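PDB 2W40: glycerol kinase, putative from Plasmodium falciparum, which probably catalyses the ATP-dependent phosphorylation of glycerol to sn-glycerol 3-phosphate, the glycerol kinase step of glycerol degradation. Local coordinates for residues C[2-7]-C[21-26]; C[76-81]-C[454-459]. One frame throughout, in Å; residues are numbered along the deposited sequence.

The chain enters on strand 3-11, turns back along strand 15-21 and reaches the turn at 21-26. Interaction 1 closes this first hairpin, with 13 residues between its segments. The next central strand, 74-83, lies parallel to strand 3-11 on its other side. Interaction 2 closes a far larger loop: with 372 residues between its segments, the end of helix 443-455 comes back to strand 74-83. The two contacts follow in series, neither nested nor crossed. They still touch. V5 and K77 pair through their backbones, E23 and K77 form a salt bridge, and I6 packs on I458. Together they tie the N-terminal sheet to a helix from the C-terminal half.

Interaction 1 (C[2-7]-C[21-26]); sequences SMNVIL and YDEELN
I6 and Y21 form an antiparallel hydrogen-bonded pair. I6 N donates to Y21 O (2.8 Å), and Y21 N donates to I6 O (2.9 Å). V5 adds a CA-H...O contact, with its CA 3.2 Å from Y21 O. This end is tight and buried. The side chains of I6 and Y21 lie on the same face of the sheet, where both pack on A449 of helix 443-455. The Y21 ring runs on away from strand 3-7, and its hydroxyl is hydrogen-bonded to S445 of that helix.

Toward N4 the two chains part, because the second has left its strand after Y21, and the contact becomes looser and more polar. A water bridges the gap. It donates to N4 O (2.7 Å) and accepts from E23 N (2.9 Å). The N4 amide and E23 carboxylate are turned 72° against each other. N4 ND2 reaches E23 OE1 at 3.3 Å in a weak hydrogen bond. The stronger partner of this carboxylate is K77, which makes a salt bridge to OE2 and probably helps to hold E23 beside N4. M3 bends round to bring SD to D22 CB (4.2 Å), a light touch at the partly exposed end.

D22 organises the turn. Its CG sits between its own backbone N and carbonyl carbon (chi1 71°), which directs OD1 back over the following residues. N26 N donates to OD1 at 2.9 Å from above the carboxylate plane, and E24 N adds a weak bond to the same oxygen. D22 to L25 is a type I turn, and L25 has positive phi. With D22 N bonded to N26 O, this is the type I turn plus G1 bulge of a beta hairpin, here joining strands 15-21 and 27-34 in the N-terminal actin-like ATPase domain.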
loop_
_atom_site.group_PDB
_atom_site.type_symbol
_atom_site.label_atom_id
_atom_site.label_comp_id
_atom_site.label_asym_id
_atom_site.label_seq_id
_atom_site.Cartn_x
_atom_site.Cartn_y
_atom_site.Cartn_z
ATOM N N SER C 2 -11.826 -36.889 38.817
ATOM C CA SER C 2 -12.811 -35.777 38.991
ATOM C C SER C 2 -12.142 -34.475 39.090
ATOM O O SER C 2 -11.256 -34.286 39.918
ATOM C CB SER C 2 -13.627 -35.974 40.214
ATOM O OG SER C 2 -14.016 -37.310 40.126
ATOM N N MET C 3 -12.613 -33.576 38.249
ATOM C CA MET C 3 -11.825 -32.436 37.898
ATOM C C MET C 3 -12.641 -31.160 38.172
ATOM O O MET C 3 -13.728 -31.048 37.637
ATOM C CB MET C 3 -11.439 -32.469 36.399
ATOM C CG MET C 3 -10.615 -31.288 35.835
ATOM S SD MET C 3 -9.105 -30.945 36.740
ATOM C CE MET C 3 -7.969 -31.916 35.791
ATOM N N ASN C 4 -12.121 -30.283 39.031
ATOM C CA ASN C 4 -12.738 -28.970 39.170
ATOM C C ASN C 4 -12.125 -28.040 38.130
ATOM O O ASN C 4 -10.904 -27.994 37.976
ATOM C CB ASN C 4 -12.466 -28.354 40.496
ATOM C CG ASN C 4 -13.122 -29.071 41.623
ATOM O OD1 ASN C 4 -14.039 -29.859 41.489
ATOM N ND2 ASN C 4 -12.642 -28.752 42.802
ATOM N N VAL C 5 -13.040 -27.257 37.497
ATOM C CA VAL C 5 -12.575 -26.238 36.575
ATOM C C VAL C 5 -13.297 -24.919 36.691
ATOM O O VAL C 5 -14.378 -24.841 37.213
ATOM C CB VAL C 5 -12.671 -26.715 35.087
ATOM C CG1 VAL C 5 -11.780 -28.024 34.778
ATOM C CG2 VAL C 5 -14.100 -26.895 34.733
ATOM N N ILE C 6 -12.616 -23.899 36.191
ATOM C CA ILE C 6 -13.110 -22.524 36.088
ATOM C C ILE C 6 -13.275 -22.266 34.580
ATOM O O ILE C 6 -12.315 -22.441 33.808
ATOM C CB ILE C 6 -12.158 -21.506 36.690
ATOM C CG1 ILE C 6 -11.850 -21.815 38.147
ATOM C CG2 ILE C 6 -12.700 -20.035 36.493
ATOM C CD1 ILE C 6 -10.556 -21.102 38.574
ATOM N N LEU C 7 -14.469 -21.833 34.174
ATOM C CA LEU C 7 -14.646 -21.408 32.742
ATOM C C LEU C 7 -14.345 -19.908 32.647
ATOM O O LEU C 7 -14.966 -19.112 33.352
ATOM C CB LEU C 7 -16.030 -21.721 32.171
ATOM C CG LEU C 7 -16.485 -21.181 30.832
ATOM C CD1 LEU C 7 -15.431 -21.466 29.733
ATOM C CD2 LEU C 7 -17.920 -21.478 30.442
ATOM N N TYR C 21 -9.784 -23.662 33.018
ATOM C CA TYR C 21 -8.650 -23.684 33.892
ATOM C C TYR C 21 -8.872 -24.632 35.064
ATOM O O TYR C 21 -9.932 -24.641 35.664
ATOM C CB TYR C 21 -8.301 -22.317 34.448
ATOM C CG TYR C 21 -7.765 -21.332 33.424
ATOM C CD1 TYR C 21 -6.405 -21.177 33.280
ATOM C CD2 TYR C 21 -8.574 -20.435 32.749
ATOM C CE1 TYR C 21 -5.846 -20.306 32.406
ATOM C CE2 TYR C 21 -8.018 -19.591 31.832
ATOM C CZ TYR C 21 -6.636 -19.490 31.693
ATOM O OH TYR C 21 -6.033 -18.599 30.834
ATOM N N ASP C 22 -7.840 -25.408 35.369
ATOM C CA ASP C 22 -7.876 -26.195 36.616
ATOM C C ASP C 22 -7.565 -25.187 37.763
ATOM O O ASP C 22 -7.290 -24.033 37.537
ATOM C CB ASP C 22 -6.914 -27.382 36.579
ATOM C CG ASP C 22 -5.456 -27.019 36.654
ATOM O OD1 ASP C 22 -5.040 -25.907 37.027
ATOM O OD2 ASP C 22 -4.684 -28.003 36.408
ATOM N N GLU C 23 -7.576 -25.633 39.030
ATOM C CA GLU C 23 -7.404 -24.742 40.152
ATOM C C GLU C 23 -5.993 -24.329 40.449
ATOM O O GLU C 23 -5.761 -23.539 41.359
ATOM C CB GLU C 23 -8.143 -25.293 41.366
ATOM C CG GLU C 23 -9.635 -25.484 41.094
ATOM C CD GLU C 23 -10.476 -25.998 42.224
ATOM O OE1 GLU C 23 -9.976 -26.883 42.908
ATOM O OE2 GLU C 23 -11.619 -25.528 42.422
ATOM N N GLU C 24 -5.027 -24.858 39.673
ATOM C CA GLU C 24 -3.649 -24.374 39.617
ATOM C C GLU C 24 -3.374 -23.508 38.406
ATOM O O GLU C 24 -2.253 -23.111 38.139
ATOM C CB GLU C 24 -2.669 -25.574 39.730
ATOM C CG GLU C 24 -2.881 -26.396 41.056
ATOM C CD GLU C 24 -2.336 -25.634 42.340
ATOM O OE1 GLU C 24 -1.398 -24.768 42.204
ATOM O OE2 GLU C 24 -2.853 -25.903 43.494
ATOM N N LEU C 25 -4.482 -23.089 37.766
ATOM C CA LEU C 25 -4.435 -22.141 36.658
ATOM C C LEU C 25 -3.658 -22.678 35.447
ATOM O O LEU C 25 -3.176 -21.907 34.584
ATOM C CB LEU C 25 -3.942 -20.770 37.132
ATOM C CG LEU C 25 -4.827 -20.075 38.137
ATOM C CD1 LEU C 25 -4.147 -18.783 38.582
ATOM C CD2 LEU C 25 -6.328 -19.898 37.577
ATOM N N ASN C 26 -3.711 -23.981 35.294
ATOM C CA ASN C 26 -3.335 -24.657 34.038
ATOM C C ASN C 26 -4.569 -24.747 33.108
ATOM O O ASN C 26 -5.660 -25.071 33.563
ATOM C CB ASN C 26 -2.876 -26.112 34.286
ATOM C CG ASN C 26 -1.754 -26.238 35.290
ATOM O OD1 ASN C 26 -1.905 -26.930 36.364
ATOM N ND2 ASN C 26 -0.629 -25.617 34.984
HETATM O O HOH W 1 -8.682 -28.210 39.570
#

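Interaction 2 (C[76-81]-C[454-459]); sequences IKCIGI and LEVKIW. With GOL (glycerol), chain B; EDO (1,2-ethanediol), chain D; EDO (1,2-ethanediol), chain E.
K77 NZ is gripped by two oxygens. One is O2 of a bound glycerol at 2.7 Å; the other belongs to its salt-bridge partner, E23. The lysine chain bends at chi2 (-64°) and again at chi4 (67°), which turns NZ toward E23. Glycerol O2 lies alongside the CE-NZ end. That glycerol also crosses to the other segment, where its O1 donates to V456 O (2.9 Å). It bridges the two segments at their partly exposed side.

Away from the glycerol the contact is apolar. With chi1 at 51°, C78 SG turns to V456 CG2 at 3.7 Å and I458 CD1 at 4.2 Å. I458 CD1 also lies 4.1 Å from K77 CB, so its tip rests beside two neighbouring residues of the strand. A Schellman motif ends the helix, with K457 at positive phi and K457 N bonded to L454 O (3.1 Å). V456 and I458 flank that residue and both point to the strand.

No hydrogen bond runs directly between the segments. Van der Waals packing therefore joins the helix end to the N-terminal sheet, while polar links pass through the bound glycerol and through E23, which takes the K77 salt bridge and accepts from W459 NE1.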
loop_
_atom_site.group_PDB
_atom_site.type_symbol
_atom_site.label_atom_id
_atom_site.label_comp_id
_atom_site.label_asym_id
_atom_site.label_seq_id
_atom_site.Cartn_x
_atom_site.Cartn_y
_atom_site.Cartn_z
ATOM N N ILE C 76 -17.803 -27.609 37.163
ATOM C CA ILE C 76 -17.535 -26.189 36.745
ATOM C C ILE C 76 -17.864 -25.340 37.960
ATOM O O ILE C 76 -18.990 -25.273 38.354
ATOM C CB ILE C 76 -18.378 -25.737 35.510
ATOM C CG1 ILE C 76 -18.220 -26.759 34.409
ATOM C CG2 ILE C 76 -17.983 -24.373 35.098
ATOM C CD1 ILE C 76 -19.088 -26.650 33.292
ATOM N N LYS C 77 -16.865 -24.752 38.578
ATOM C CA LYS C 77 -17.030 -24.047 39.843
ATOM C C LYS C 77 -17.692 -22.680 39.650
ATOM O O LYS C 77 -18.488 -22.210 40.471
ATOM C CB LYS C 77 -15.686 -23.851 40.512
ATOM C CG LYS C 77 -15.074 -25.183 41.052
ATOM C CD LYS C 77 -15.938 -25.713 42.094
ATOM C CE LYS C 77 -15.174 -26.677 42.981
ATOM N NZ LYS C 77 -14.056 -25.974 43.827
ATOM N N CYS C 78 -17.285 -22.038 38.556
ATOM C CA CYS C 78 -17.727 -20.663 38.282
ATOM C C CYS C 78 -17.335 -20.288 36.868
ATOM O O CYS C 78 -16.558 -20.978 36.205
ATOM C CB CYS C 78 -17.078 -19.718 39.247
ATOM S SG CYS C 78 -15.349 -19.866 39.375
ATOM N N ILE C 79 -17.845 -19.108 36.448
ATOM C CA ILE C 79 -17.608 -18.546 35.116
ATOM C C ILE C 79 -17.112 -17.124 35.302
ATOM O O ILE C 79 -17.728 -16.363 36.041
ATOM C CB ILE C 79 -18.891 -18.588 34.222
ATOM C CG1 ILE C 79 -19.329 -20.022 34.024
ATOM C CG2 ILE C 79 -18.683 -17.784 32.957
ATOM C CD1 ILE C 79 -20.824 -20.099 33.479
ATOM N N GLY C 80 -16.008 -16.762 34.661
ATOM C CA GLY C 80 -15.576 -15.347 34.526
ATOM C C GLY C 80 -15.718 -14.912 33.051
ATOM O O GLY C 80 -15.555 -15.712 32.121
ATOM N N ILE C 81 -16.110 -13.647 32.892
ATOM C CA ILE C 81 -16.380 -13.063 31.606
ATOM C C ILE C 81 -15.449 -11.880 31.385
ATOM O O ILE C 81 -15.305 -10.998 32.257
ATOM C CB ILE C 81 -17.843 -12.604 31.498
ATOM C CG1 ILE C 81 -18.698 -13.871 31.464
ATOM C CG2 ILE C 81 -18.045 -11.724 30.252
ATOM C CD1 ILE C 81 -20.179 -13.696 31.377
ATOM N N LEU C 454 -11.682 -16.228 42.836
ATOM C CA LEU C 454 -11.582 -15.478 44.103
ATOM C C LEU C 454 -12.975 -15.242 44.686
ATOM O O LEU C 454 -13.183 -15.418 45.885
ATOM C CB LEU C 454 -10.876 -14.195 43.914
ATOM C CG LEU C 454 -9.318 -14.292 43.849
ATOM C CD1 LEU C 454 -8.708 -12.925 43.417
ATOM C CD2 LEU C 454 -8.593 -14.873 45.118
ATOM N N GLU C 455 -13.951 -14.993 43.804
ATOM C CA GLU C 455 -15.317 -14.668 44.246
ATOM C C GLU C 455 -15.961 -15.905 44.935
ATOM O O GLU C 455 -16.746 -15.751 45.931
ATOM C CB GLU C 455 -16.172 -14.160 43.088
ATOM C CG GLU C 455 -17.613 -13.950 43.519
ATOM C CD GLU C 455 -17.960 -12.847 44.483
ATOM O OE1 GLU C 455 -17.047 -12.027 44.868
ATOM O OE2 GLU C 455 -19.217 -12.704 44.819
ATOM N N VAL C 456 -15.651 -17.116 44.481
ATOM C CA VAL C 456 -16.183 -18.324 45.113
ATOM C C VAL C 456 -15.185 -19.062 46.060
ATOM O O VAL C 456 -15.435 -20.220 46.459
ATOM C CB VAL C 456 -16.778 -19.303 44.083
ATOM C CG1 VAL C 456 -18.010 -18.712 43.355
ATOM C CG2 VAL C 456 -15.742 -19.779 43.060
ATOM N N LYS C 457 -14.116 -18.360 46.429
ATOM C CA LYS C 457 -13.129 -18.785 47.418
ATOM C C LYS C 457 -12.367 -20.055 47.028
ATOM O O LYS C 457 -12.045 -20.923 47.898
ATOM C CB LYS C 457 -13.803 -19.051 48.752
ATOM C CG LYS C 457 -14.888 -18.053 49.234
ATOM C CD LYS C 457 -14.319 -16.781 49.443
ATOM C CE LYS C 457 -15.311 -15.847 50.276
ATOM N NZ LYS C 457 -14.845 -14.452 50.087
ATOM N N ILE C 458 -12.024 -20.176 45.737
ATOM C CA ILE C 458 -11.150 -21.301 45.255
ATOM C C ILE C 458 -9.805 -21.223 45.950
ATOM O O ILE C 458 -9.247 -22.246 46.346
ATOM C CB ILE C 458 -10.944 -21.316 43.727
ATOM C CG1 ILE C 458 -12.289 -21.545 43.067
ATOM C CG2 ILE C 458 -9.884 -22.336 43.371
ATOM C CD1 ILE C 458 -12.336 -21.793 41.556
ATOM N N TRP C 459 -9.291 -19.998 46.079
ATOM C CA TRP C 459 -8.078 -19.693 46.814
ATOM C C TRP C 459 -8.561 -18.681 47.837
ATOM O O TRP C 459 -9.550 -17.908 47.598
ATOM C CB TRP C 459 -7.058 -19.040 45.867
ATOM C CG TRP C 459 -6.975 -19.701 44.522
ATOM C CD1 TRP C 459 -6.308 -20.843 44.190
ATOM C CD2 TRP C 459 -7.530 -19.209 43.252
ATOM N NE1 TRP C 459 -6.464 -21.123 42.865
ATOM C CE2 TRP C 459 -7.232 -20.152 42.274
ATOM C CE3 TRP C 459 -8.331 -18.120 42.904
ATOM C CZ2 TRP C 459 -7.648 -20.031 40.942
ATOM C CZ3 TRP C 459 -8.722 -17.988 41.583
ATOM C CH2 TRP C 459 -8.411 -18.927 40.621
HETATM C C1 GOL B . -15.510 -23.531 47.216
HETATM O O1 GOL B . -14.464 -22.970 46.473
HETATM C C2 GOL B . -16.571 -24.257 46.384
HETATM O O2 GOL B . -16.100 -25.204 45.440
HETATM C C3 GOL B . -17.629 -24.852 47.320
HETATM O O3 GOL B . -18.024 -26.185 47.007
HETATM C C1 EDO D . -21.175 -28.452 35.800
HETATM O O1 EDO D . -20.385 -28.730 36.963
HETATM C C2 EDO D . -21.603 -29.545 34.793
HETATM O O2 EDO D . -20.606 -30.575 34.585
HETATM C C1 EDO E . -11.757 -11.493 45.937
HETATM O O1 EDO E . -10.911 -11.112 47.029
HETATM C C2 EDO E . -13.040 -10.751 46.024
HETATM O O2 EDO E . -14.094 -11.673 46.378
#